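Local coordinates for monosaccharide ABC transporter substrate-binding protein, CUT2 family (Bradyrhizobium sp., PDB 4YHS) that probably captures a sugar or sugar-like solute in the periplasm and delivers it to a CUT2-family ABC importer, at residues W59-S64 / D308-I313. Sequence-based numbering, arbitrary orientation.
Sequences WKLCVS and DQAVRI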
ATOM      1  N   TRP A  59     -17.618  13.714 -15.267  1.00 26.73           N
ATOM      2  CA  TRP A  59     -16.750  14.538 -14.434  1.00 24.17           C
ATOM      3  C   TRP A  59     -15.305  14.466 -14.921  1.00 26.81           C
ATOM      4  O   TRP A  59     -14.840  13.418 -15.354  1.00 23.26           O
ATOM      5  CB  TRP A  59     -16.825  14.092 -12.974  1.00 21.34           C
ATOM      6  CG  TRP A  59     -18.213  14.151 -12.405  1.00 23.94           C
ATOM      7  CD1 TRP A  59     -19.044  13.099 -12.137  1.00 25.84           C
ATOM      8  CD2 TRP A  59     -18.924  15.329 -12.049  1.00 25.60           C
ATOM      9  NE1 TRP A  59     -20.237  13.552 -11.632  1.00 25.07           N
ATOM     10  CE2 TRP A  59     -20.195  14.923 -11.578  1.00 24.02           C
ATOM     11  CE3 TRP A  59     -18.620  16.689 -12.100  1.00 23.31           C
ATOM     12  CZ2 TRP A  59     -21.141  15.825 -11.136  1.00 29.68           C
ATOM     13  CZ3 TRP A  59     -19.567  17.592 -11.660  1.00 27.95           C
ATOM     14  CH2 TRP A  59     -20.816  17.157 -11.186  1.00 33.50           C
ATOM     15  N   LYS A  60     -14.618  15.601 -14.892  1.00 20.89           N
ATOM     16  CA  LYS A  60     -13.178  15.635 -15.140  1.00 25.05           C
ATOM     17  C   LYS A  60     -12.369  15.506 -13.854  1.00 18.71           C
ATOM     18  O   LYS A  60     -12.526  16.313 -12.940  1.00 19.90           O
ATOM     19  CB  LYS A  60     -12.788  16.936 -15.831  1.00 28.42           C
ATOM     20  CG  LYS A  60     -13.229  17.039 -17.290  1.00 34.66           C
ATOM     21  CD  LYS A  60     -12.590  18.261 -18.003  1.00 51.89           C
ATOM     22  CE  LYS A  60     -11.046  18.244 -18.052  1.00 58.76           C
ATOM     23  NZ  LYS A  60     -10.488  17.543 -19.253  1.00 57.80           N
ATOM     24  N   LEU A  61     -11.491  14.506 -13.800  1.00 20.58           N
ATOM     25  CA  LEU A  61     -10.686  14.243 -12.613  1.00 16.75           C
ATOM     26  C   LEU A  61      -9.225  14.408 -12.953  1.00 24.56           C
ATOM     27  O   LEU A  61      -8.708  13.691 -13.812  1.00 24.75           O
ATOM     28  CB  LEU A  61     -10.891  12.820 -12.076  1.00 20.67           C
ATOM     29  CG  LEU A  61     -12.332  12.389 -11.768  1.00 20.90           C
ATOM     30  CD1 LEU A  61     -12.351  10.988 -11.203  1.00 20.37           C
ATOM     31  CD2 LEU A  61     -13.019  13.367 -10.833  1.00 22.94           C
ATOM     32  N   CYS A  62      -8.564  15.345 -12.288  1.00 17.10           N
ATOM     33  CA  CYS A  62      -7.110  15.473 -12.423  1.00 18.60           C
ATOM     34  C   CYS A  62      -6.484  14.529 -11.414  1.00 22.89           C
ATOM     35  O   CYS A  62      -6.848  14.569 -10.229  1.00 19.16           O
ATOM     36  CB  CYS A  62      -6.649  16.918 -12.198  1.00 21.19           C
ATOM     37  SG  CYS A  62      -4.860  17.064 -12.049  1.00 22.84           S
ATOM     38  N   VAL A  63      -5.571  13.663 -11.868  1.00 17.37           N
ATOM     39  CA  VAL A  63      -4.916  12.710 -10.975  1.00 15.48           C
ATOM     40  C   VAL A  63      -3.413  12.976 -11.040  1.00 18.43           C
ATOM     41  O   VAL A  63      -2.814  12.893 -12.106  1.00 16.23           O
ATOM     42  CB  VAL A  63      -5.224  11.238 -11.339  1.00 16.56           C
ATOM     43  CG1 VAL A  63      -4.651  10.297 -10.256  1.00 15.72           C
ATOM     44  CG2 VAL A  63      -6.723  11.046 -11.464  1.00 15.59           C
ATOM     45  N   SER A  64      -2.823  13.277  -9.882  1.00 18.14           N
ATOM     46  CA  SER A  64      -1.395  13.616  -9.760  1.00 15.19           C
ATOM     47  C   SER A  64      -0.631  12.550  -8.973  1.00 16.46           C
ATOM     48  O   SER A  64      -0.925  12.291  -7.795  1.00 16.32           O
ATOM     49  CB  SER A  64      -1.260  14.991  -9.093  1.00 16.41           C
ATOM     50  OG  SER A  64       0.072  15.286  -8.708  1.00 17.49           O
ATOM     51  N   ASP A 308     -14.142   6.904  -6.879  1.00 17.94           N
ATOM     52  CA  ASP A 308     -15.527   6.844  -6.404  1.00 18.05           C
ATOM     53  C   ASP A 308     -15.850   7.956  -5.410  1.00 20.06           C
ATOM     54  O   ASP A 308     -16.893   8.616  -5.502  1.00 19.90           O
ATOM     55  CB  ASP A 308     -15.830   5.497  -5.750  1.00 15.85           C
ATOM     56  CG  ASP A 308     -17.310   5.349  -5.398  1.00 21.39           C
ATOM     57  OD1 ASP A 308     -18.142   5.472  -6.314  1.00 19.81           O
ATOM     58  OD2 ASP A 308     -17.656   5.122  -4.215  1.00 18.45           O
ATOM     59  N   GLN A 309     -14.947   8.172  -4.463  1.00 16.54           N
ATOM     60  CA  GLN A 309     -15.090   9.258  -3.522  1.00 19.48           C
ATOM     61  C   GLN A 309     -15.249  10.627  -4.235  1.00 23.44           C
ATOM     62  O   GLN A 309     -16.129  11.429  -3.888  1.00 17.40           O
ATOM     63  CB  GLN A 309     -13.876   9.299  -2.594  1.00 13.63           C
ATOM     64  CG  GLN A 309     -13.885   8.301  -1.421  1.00 13.97           C
ATOM     65  CD  GLN A 309     -12.554   8.255  -0.733  1.00 17.27           C
ATOM     66  OE1 GLN A 309     -11.521   8.471  -1.369  1.00 14.50           O
ATOM     67  NE2 GLN A 309     -12.561   8.031   0.574  1.00 16.62           N
ATOM     68  N   ALA A 310     -14.378  10.902  -5.202  1.00 23.13           N
ATOM     69  CA  ALA A 310     -14.418  12.176  -5.913  1.00 19.03           C
ATOM     70  C   ALA A 310     -15.778  12.375  -6.554  1.00 21.28           C
ATOM     71  O   ALA A 310     -16.375  13.439  -6.444  1.00 22.43           O
ATOM     72  CB  ALA A 310     -13.343  12.252  -6.965  1.00 19.25           C
ATOM     73  N   VAL A 311     -16.259  11.338  -7.229  1.00 19.21           N
ATOM     74  CA  VAL A 311     -17.537  11.426  -7.946  1.00 21.49           C
ATOM     75  C   VAL A 311     -18.674  11.662  -6.947  1.00 18.33           C
ATOM     76  O   VAL A 311     -19.516  12.541  -7.146  1.00 20.38           O
ATOM     77  CB  VAL A 311     -17.762  10.149  -8.795  1.00 18.63           C
ATOM     78  CG1 VAL A 311     -19.176  10.119  -9.404  1.00 22.44           C
ATOM     79  CG2 VAL A 311     -16.678  10.079  -9.922  1.00 19.49           C
ATOM     80  N   ARG A 312     -18.665  10.931  -5.843  1.00 19.38           N
ATOM     81  CA  ARG A 312     -19.737  11.075  -4.843  1.00 21.37           C
ATOM     82  C   ARG A 312     -19.789  12.516  -4.302  1.00 22.13           C
ATOM     83  O   ARG A 312     -20.872  13.101  -4.162  1.00 28.68           O
ATOM     84  CB  ARG A 312     -19.551  10.077  -3.690  1.00 20.88           C
ATOM     85  CG  ARG A 312     -19.891   8.633  -4.034  1.00 28.79           C
ATOM     86  CD  ARG A 312     -19.443   7.639  -2.926  1.00 18.69           C
ATOM     87  NE  ARG A 312     -19.976   6.307  -3.196  1.00 20.40           N
ATOM     88  CZ  ARG A 312     -21.240   5.945  -2.988  1.00 26.38           C
ATOM     89  NH1 ARG A 312     -22.118   6.825  -2.494  1.00 23.84           N
ATOM     90  NH2 ARG A 312     -21.641   4.699  -3.271  1.00 21.68           N
ATOM     91  N   ILE A 313     -18.614  13.076  -4.017  1.00 25.12           N
ATOM     92  CA  ILE A 313     -18.512  14.447  -3.521  1.00 29.37           C
ATOM     93  C   ILE A 313     -19.072  15.402  -4.576  1.00 31.43           C
ATOM     94  O   ILE A 313     -19.950  16.227  -4.286  1.00 20.88           O
ATOM     95  CB  ILE A 313     -17.038  14.781  -3.162  1.00 19.14           C
ATOM     96  CG1 ILE A 313     -16.591  13.993  -1.936  1.00 20.71           C
ATOM     97  CG2 ILE A 313     -16.816  16.274  -2.885  1.00 23.17           C
ATOM     98  CD1 ILE A 313     -15.091  13.924  -1.800  1.00 23.78           C
TER
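Leu61 and Ala310 form the tightly packed part of this contact, where strand 60-65, paired in parallel with strands 90-95 and 119-122, meets helix 299-314 from late in the chain. CD2 of Leu61 rests 4.0 Å from CB of Ala310, and both residues are buried; Val307 and Leu314 of the same helix also touch the leucine, while Ile145 of a neighbouring strand packs on the alanine. The short methyl of Ala310 points toward the strand, and the leucine branch spans most of the 7.9 Å between the CA atoms of Leu61 and Ala310.

Just before the strand begins, the contact reaches its more solvent-accessible side: Trp59 is partly exposed, although Val311 is buried. The indole lies obliquely to Val311, whose CG1, anti to the backbone N (chi1 172°), comes 4.0 Å from Trp59 CD1. Indole NE1 hydrogen-bonds to Glu315 OE2, just beyond the helix. Arg312 NE makes a salt bridge with Asp308 OD2 at 2.8 Å, from the syn side but 31° out of the carboxylate plane; Tyr49 OH shares that oxygen.

In this lobe of the periplasmic-binding-protein fold the two segments thus touch through apolar groups, consistent with association by burial, the Asp308-Arg312 bridge staying within the helix.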